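Local coordinates for protein pyruvate kinase (Toxoplasma gondii, PDB 3GG8) that probably catalyses the final step of glycolysis, the transfer of the phosphoryl group from phosphoenolpyruvate to ADP, yielding pyruvate and ATP, at residues C[39-44]-C[61-67]; C[148-154]-C[172-177]; C[343-347]-C[359-363]. All coordinates share one frame; numbering follows the deposited sequence.

Interaction 1: residues C[39-44]-C[61-67]; sequences RIVCTM and GMNVCRL
Asn63 meets strand 39-43 through both its amide and its backbone. Its OD1 accepts a hydrogen bond from the backbone N of Ile40 at 3.0 Å, in the carbonyl plane and on a lone pair. The Asn63 amide also stacks over one face of the Arg39 guanidinium, with the planes 30° apart. The Ile40 O is gripped by two donors, Asn63 N and the longer, more bent Val64 N. Beyond, the ladder is regular: Cys42 N bonds to Val64 O, Arg66 N to Cys42 O and Met44 N to Arg66 O, all backbone hydrogen bonds. These strands, 39-43 and 62-68, are the first two of the eight-stranded parallel TIM barrel, joined through helix 51-60 as a beta-alpha-beta unit. On one face Val41 and Val64 lie side by side, with CG2 of Val41 3.8 Å from CB of Val64. There the extended Arg66 chain runs alongside Thr43, and its NH1 donates to Thr43 OG1 at 2.8 Å, nearly in the guanidinium plane. Thr43 OG1 is also bonded to Leu346 O, and Arg66 NE forms a salt bridge with Asp101. On the other face Met62 SD touches Cys42 CB at 3.7 Å, and Met44 and Cys65 pack on helix 74-90.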
# COMPACT_ATOMS: atom_id res chain seq x y z
N ARG C 39 -15.35 -12.19 24.41
CA ARG C 39 -16.39 -12.97 25.09
C ARG C 39 -15.80 -13.81 26.24
O ARG C 39 -14.67 -14.29 26.14
CB ARG C 39 -17.02 -13.93 24.09
CG ARG C 39 -18.22 -13.45 23.32
CD ARG C 39 -18.19 -12.03 22.89
NE ARG C 39 -18.73 -11.08 23.86
CZ ARG C 39 -20.02 -10.95 24.19
NH1 ARG C 39 -20.37 -10.03 25.06
NH2 ARG C 39 -20.96 -11.74 23.67
N ILE C 40 -16.55 -14.00 27.32
CA ILE C 40 -15.99 -14.70 28.49
C ILE C 40 -16.74 -16.01 28.75
O ILE C 40 -17.97 -16.02 28.88
CB ILE C 40 -15.97 -13.81 29.75
CG1 ILE C 40 -15.05 -12.59 29.54
CG2 ILE C 40 -15.53 -14.61 30.98
CD1 ILE C 40 -15.13 -11.55 30.62
N VAL C 41 -15.99 -17.11 28.79
CA VAL C 41 -16.54 -18.44 29.10
C VAL C 41 -16.21 -18.81 30.55
O VAL C 41 -15.05 -18.73 30.99
CB VAL C 41 -16.03 -19.53 28.12
CG1 VAL C 41 -16.67 -20.89 28.42
CG2 VAL C 41 -16.24 -19.10 26.65
N CYS C 42 -17.26 -19.21 31.29
CA CYS C 42 -17.13 -19.59 32.71
C CYS C 42 -17.57 -21.02 32.93
O CYS C 42 -18.63 -21.45 32.45
CB CYS C 42 -17.97 -18.67 33.59
SG CYS C 42 -17.44 -16.94 33.50
N THR C 43 -16.72 -21.76 33.64
CA THR C 43 -16.99 -23.16 33.99
C THR C 43 -17.83 -23.19 35.26
O THR C 43 -17.48 -22.56 36.27
CB THR C 43 -15.68 -23.94 34.17
OG1 THR C 43 -14.93 -23.88 32.96
CG2 THR C 43 -15.92 -25.42 34.51
N MET C 44 -18.94 -23.92 35.18
CA MET C 44 -19.84 -24.12 36.30
C MET C 44 -19.21 -25.05 37.32
O MET C 44 -18.44 -25.93 36.95
CB MET C 44 -21.13 -24.77 35.78
CG MET C 44 -21.81 -23.94 34.71
SD MET C 44 -22.40 -22.35 35.36
CE MET C 44 -20.98 -21.24 35.22
N GLY C 61 -19.79 -10.06 33.29
CA GLY C 61 -19.32 -10.36 31.93
C GLY C 61 -19.46 -11.79 31.42
O GLY C 61 -19.01 -12.09 30.31
N MET C 62 -20.05 -12.69 32.20
CA MET C 62 -20.23 -14.08 31.73
C MET C 62 -21.17 -14.14 30.52
O MET C 62 -22.28 -13.62 30.59
CB MET C 62 -20.77 -14.98 32.86
CG MET C 62 -21.19 -16.39 32.40
SD MET C 62 -21.44 -17.50 33.80
CE MET C 62 -23.06 -16.98 34.39
N ASN C 63 -20.72 -14.77 29.43
CA ASN C 63 -21.54 -14.96 28.23
C ASN C 63 -21.83 -16.43 27.95
O ASN C 63 -22.81 -16.77 27.28
CB ASN C 63 -20.86 -14.35 27.00
CG ASN C 63 -20.38 -12.93 27.24
OD1 ASN C 63 -19.18 -12.66 27.17
ND2 ASN C 63 -21.32 -12.01 27.50
N VAL C 64 -20.94 -17.31 28.42
CA VAL C 64 -21.07 -18.74 28.14
C VAL C 64 -20.83 -19.53 29.42
O VAL C 64 -19.90 -19.21 30.18
CB VAL C 64 -20.06 -19.21 27.05
CG1 VAL C 64 -20.22 -20.72 26.74
CG2 VAL C 64 -20.17 -18.35 25.74
N CYS C 65 -21.67 -20.55 29.62
CA CYS C 65 -21.55 -21.51 30.72
C CYS C 65 -21.06 -22.88 30.25
O CYS C 65 -21.78 -23.60 29.54
CB CYS C 65 -22.90 -21.68 31.41
SG CYS C 65 -23.57 -20.12 32.02
N ARG C 66 -19.85 -23.22 30.69
CA ARG C 66 -19.22 -24.51 30.44
C ARG C 66 -19.57 -25.53 31.52
O ARG C 66 -19.33 -25.31 32.71
CB ARG C 66 -17.70 -24.34 30.41
CG ARG C 66 -16.93 -25.66 30.39
CD ARG C 66 -15.47 -25.39 30.04
NE ARG C 66 -14.63 -26.59 30.01
CZ ARG C 66 -13.88 -27.01 31.02
NH1 ARG C 66 -13.88 -26.34 32.17
NH2 ARG C 66 -13.13 -28.11 30.89
N LEU C 67 -20.16 -26.64 31.09
CA LEU C 67 -20.38 -27.80 31.93
C LEU C 67 -19.26 -28.80 31.64
O LEU C 67 -19.19 -29.39 30.56
CB LEU C 67 -21.71 -28.44 31.59
CG LEU C 67 -22.98 -27.58 31.50
CD1 LEU C 67 -24.13 -28.42 30.97
CD2 LEU C 67 -23.30 -26.95 32.87

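Interaction 2: residues C[148-154]-C[172-177]; sequences LPQSVKP and VGSDYV
Pro149 sits in a tight turn whose backbone folds back on itself: Leu148 O accepts from both Ser151 N and Val152 N. Facing it is the turn 172-177, closed by Gly173 N on Tyr176 O at 2.8 Å. The CA atoms of Pro149 and Val172 are 5.6 Å apart. The proline ring rests on the backbone of that second turn. Its CB lies 3.2 Å from Gly173 O, and its CG is 3.6 Å from both Ser174 O and Tyr176 N. Gln150 bends at chi2 (84°), bringing NE2 to hydrogen-bond Ser174 O at 2.9 Å. Ser174 O lies in the Gln150 amide plane and the N-H points almost straight at it (168°), but the donor comes to the carbonyl from the side, tilted 24° from its plane. Deeper in, the Val152 CG1 methyl is shared: Val177 CG2 is 3.9 Å away and Val172 CG1 4.1 Å. Val152 and Val177 both pack on Val169, and Leu148 and Val152 on Ile158. Residues 172-177 form the tip of the hairpin between strands 165-172 and 176-181, and the connection 148-154 packs against it. Both belong to the small beta domain that pyruvate kinases carry as an insertion after the third strand of the TIM barrel.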
# COMPACT_ATOMS: atom_id res chain seq x y z
N LEU C 148 -0.20 -49.05 24.94
CA LEU C 148 1.05 -48.31 25.17
C LEU C 148 2.31 -48.88 24.46
O LEU C 148 3.04 -48.14 23.78
CB LEU C 148 1.32 -48.11 26.67
CG LEU C 148 2.59 -47.35 27.08
CD1 LEU C 148 2.55 -45.89 26.61
CD2 LEU C 148 2.84 -47.45 28.58
N PRO C 149 2.58 -50.19 24.62
CA PRO C 149 3.83 -50.71 24.05
C PRO C 149 3.84 -50.75 22.52
O PRO C 149 4.90 -50.85 21.91
CB PRO C 149 3.91 -52.14 24.62
CG PRO C 149 2.89 -52.21 25.71
CD PRO C 149 1.81 -51.25 25.30
N GLN C 150 2.65 -50.64 21.93
CA GLN C 150 2.48 -50.58 20.48
C GLN C 150 2.21 -49.15 19.97
O GLN C 150 1.81 -48.95 18.83
CB GLN C 150 1.33 -51.52 20.06
CG GLN C 150 1.64 -53.03 20.22
CD GLN C 150 1.40 -53.56 21.64
OE1 GLN C 150 0.38 -53.27 22.25
NE2 GLN C 150 2.35 -54.35 22.15
N SER C 151 2.44 -48.16 20.83
CA SER C 151 2.22 -46.76 20.46
C SER C 151 3.52 -45.99 20.62
O SER C 151 3.87 -45.13 19.81
CB SER C 151 1.14 -46.14 21.36
OG SER C 151 -0.07 -46.90 21.32
N VAL C 152 4.23 -46.35 21.67
CA VAL C 152 5.48 -45.73 22.08
C VAL C 152 6.65 -46.54 21.51
O VAL C 152 6.53 -47.75 21.27
CB VAL C 152 5.45 -45.59 23.65
CG1 VAL C 152 6.50 -46.40 24.33
CG2 VAL C 152 5.43 -44.13 24.08
N LYS C 153 7.76 -45.86 21.21
CA LYS C 153 8.98 -46.50 20.70
C LYS C 153 10.19 -45.98 21.48
O LYS C 153 10.09 -44.92 22.10
CB LYS C 153 9.18 -46.22 19.20
CG LYS C 153 8.05 -46.74 18.30
CD LYS C 153 8.45 -46.72 16.82
CE LYS C 153 7.27 -46.29 15.92
NZ LYS C 153 5.98 -47.03 16.18
N PRO C 154 11.32 -46.72 21.47
CA PRO C 154 12.54 -46.22 22.12
C PRO C 154 12.85 -44.76 21.73
O PRO C 154 12.85 -44.42 20.55
CB PRO C 154 13.63 -47.15 21.57
CG PRO C 154 12.93 -48.45 21.33
CD PRO C 154 11.53 -48.07 20.88
N VAL C 172 10.73 -51.60 24.44
CA VAL C 172 9.31 -51.98 24.40
C VAL C 172 9.16 -53.49 24.34
O VAL C 172 9.90 -54.16 23.63
CB VAL C 172 8.53 -51.31 23.21
CG1 VAL C 172 8.60 -49.79 23.29
CG2 VAL C 172 9.03 -51.80 21.84
N GLY C 173 8.21 -54.01 25.10
CA GLY C 173 7.83 -55.42 25.01
C GLY C 173 6.42 -55.50 24.48
O GLY C 173 5.90 -54.52 23.95
N SER C 174 5.78 -56.65 24.61
CA SER C 174 4.39 -56.80 24.18
C SER C 174 3.40 -56.16 25.15
O SER C 174 2.39 -55.59 24.73
CB SER C 174 4.02 -58.27 23.96
OG SER C 174 4.46 -59.06 25.06
N ASP C 175 3.69 -56.28 26.45
CA ASP C 175 2.77 -55.84 27.50
C ASP C 175 3.47 -54.97 28.54
O ASP C 175 3.07 -54.96 29.71
CB ASP C 175 2.13 -57.07 28.17
CG ASP C 175 3.17 -58.06 28.71
OD1 ASP C 175 2.77 -59.15 29.16
OD2 ASP C 175 4.39 -57.75 28.69
N TYR C 176 4.52 -54.28 28.13
CA TYR C 176 5.33 -53.45 29.02
C TYR C 176 6.28 -52.57 28.22
O TYR C 176 6.52 -52.80 27.03
CB TYR C 176 6.15 -54.30 30.00
CG TYR C 176 7.35 -54.97 29.36
CD1 TYR C 176 7.23 -56.25 28.82
CD2 TYR C 176 8.60 -54.33 29.27
CE1 TYR C 176 8.31 -56.89 28.21
CE2 TYR C 176 9.69 -54.95 28.66
CZ TYR C 176 9.53 -56.23 28.13
OH TYR C 176 10.59 -56.88 27.53
N VAL C 177 6.84 -51.60 28.92
CA VAL C 177 7.82 -50.66 28.39
C VAL C 177 8.82 -50.41 29.52
O VAL C 177 8.43 -50.29 30.69
CB VAL C 177 7.09 -49.35 27.93
CG1 VAL C 177 8.04 -48.17 27.84
CG2 VAL C 177 6.39 -49.57 26.59

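Interaction 3: residues C[343-347]-C[359-363]; sequences CVMLS and TVETM
Leu346 and Val344 of the last strand of the TIM barrel pack here against Thr359, Val360 and Met363 of helix 356-371, which follows it. This is the final beta-alpha step of the barrel, with the short helix 348-351 inserted between strand and helix. The helix runs nearly antiparallel to the strand: the short axes make an angle of 155° and approach to 10.2 Å. Alternation along the strand sends Val344 and Leu346 toward the helix, while Met345 points away and packs on Val41 and Ile310. The contact is wholly apolar and buried. Leu346 meets three helix residues, Thr359, Val360 and Met363. Its CD2 lies 3.8 Å from Thr359 CG2, and its CD1 is 4.0 Å from Val360 CG2. The hydroxyl of Thr359 bonds back to Phe355 O, just before the helix begins, while the methyl is the branch that meets the leucine. Val360 also lies against Cys42 of strand 39-43, so the helix bridges the last and first strands. The CG of Met363 stands anti to the backbone N (chi1 -156°), and the chain then runs out toward the strand before bending at chi3. The Val344 and Met363 side chains run alongside each other, head to tail, with Val344 CG2 3.5 Å from Met363 CE. Leu346 and Met363 meet tip to tip, and Leu346 CG presses on Met363 CE at 3.4 Å, closer than two carbons normally pack.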
# COMPACT_ATOMS: atom_id res chain seq x y z
N CYS C 343 -12.89 -15.72 22.46
CA CYS C 343 -13.22 -16.00 23.86
C CYS C 343 -12.00 -16.27 24.72
O CYS C 343 -10.98 -16.80 24.26
CB CYS C 343 -14.16 -17.20 23.99
SG CYS C 343 -15.66 -17.15 22.99
N VAL C 344 -12.12 -15.90 25.99
CA VAL C 344 -11.19 -16.29 27.04
C VAL C 344 -11.99 -17.12 28.05
O VAL C 344 -13.16 -16.84 28.31
CB VAL C 344 -10.49 -15.06 27.68
CG1 VAL C 344 -9.40 -14.53 26.75
CG2 VAL C 344 -11.52 -13.96 27.99
N MET C 345 -11.37 -18.17 28.60
CA MET C 345 -12.10 -19.12 29.42
C MET C 345 -11.54 -19.26 30.81
O MET C 345 -10.31 -19.35 30.99
CB MET C 345 -12.16 -20.49 28.74
CG MET C 345 -13.05 -21.49 29.47
SD MET C 345 -13.05 -23.05 28.59
CE MET C 345 -11.95 -24.03 29.58
N LEU C 346 -12.45 -19.25 31.79
CA LEU C 346 -12.15 -19.55 33.18
C LEU C 346 -12.55 -20.98 33.49
O LEU C 346 -13.64 -21.47 33.09
CB LEU C 346 -12.85 -18.55 34.12
CG LEU C 346 -12.37 -17.08 33.96
CD1 LEU C 346 -13.29 -16.08 34.68
CD2 LEU C 346 -10.90 -16.87 34.35
N SER C 347 -11.65 -21.67 34.19
CA SER C 347 -11.90 -23.07 34.53
C SER C 347 -12.13 -23.21 36.03
O SER C 347 -13.24 -22.91 36.49
CB SER C 347 -10.77 -23.97 34.02
OG SER C 347 -10.79 -23.99 32.60
N THR C 359 -13.19 -12.84 39.81
CA THR C 359 -12.38 -13.34 38.72
C THR C 359 -12.98 -12.93 37.37
O THR C 359 -12.25 -12.56 36.45
CB THR C 359 -12.14 -14.88 38.81
OG1 THR C 359 -11.66 -15.21 40.12
CG2 THR C 359 -11.11 -15.33 37.78
N VAL C 360 -14.31 -12.98 37.25
CA VAL C 360 -14.97 -12.59 36.00
C VAL C 360 -14.81 -11.09 35.72
O VAL C 360 -14.57 -10.70 34.57
CB VAL C 360 -16.48 -12.95 35.95
CG1 VAL C 360 -17.11 -12.50 34.65
CG2 VAL C 360 -16.68 -14.42 36.12
N GLU C 361 -14.96 -10.27 36.75
CA GLU C 361 -14.74 -8.82 36.61
C GLU C 361 -13.30 -8.52 36.19
O GLU C 361 -13.06 -7.62 35.39
CB GLU C 361 -15.02 -8.08 37.92
CG GLU C 361 -16.33 -8.43 38.61
CD GLU C 361 -16.64 -7.52 39.79
OE1 GLU C 361 -17.80 -7.04 39.88
OE2 GLU C 361 -15.73 -7.28 40.62
N THR C 362 -12.36 -9.25 36.76
CA THR C 362 -10.93 -9.05 36.51
C THR C 362 -10.58 -9.37 35.06
O THR C 362 -9.86 -8.60 34.40
CB THR C 362 -10.07 -9.86 37.51
OG1 THR C 362 -10.41 -9.46 38.84
CG2 THR C 362 -8.58 -9.66 37.28
N MET C 363 -11.10 -10.47 34.55
CA MET C 363 -10.86 -10.82 33.16
C MET C 363 -11.51 -9.84 32.20
O MET C 363 -10.97 -9.61 31.13
CB MET C 363 -11.31 -12.25 32.83
CG MET C 363 -10.55 -12.79 31.62
SD MET C 363 -10.43 -14.58 31.60
CE MET C 363 -12.16 -14.93 31.31

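From the N terminus, interaction 1 comes first and closes the loop through helix 51-60, pairing strands 39-43 and 62-68. Interaction 2 closes a later loop, 148-154 to 172-177, within the small beta domain. Interaction 3 comes last, folding helix 356-371 back on strand 343-346. The three follow in series; none nests or crosses. In space, however, interactions 1 and 3 meet, because strand 343-346 lies beside strand 39-43 and so shuts the barrel. Val41 O and Leu346 N are 2.8 Å apart, a probable hydrogen bond, and Ile40 CG2 packs on Met363 CE. Interaction 2 stands apart, with its centre about 41 Å from the centres of both others.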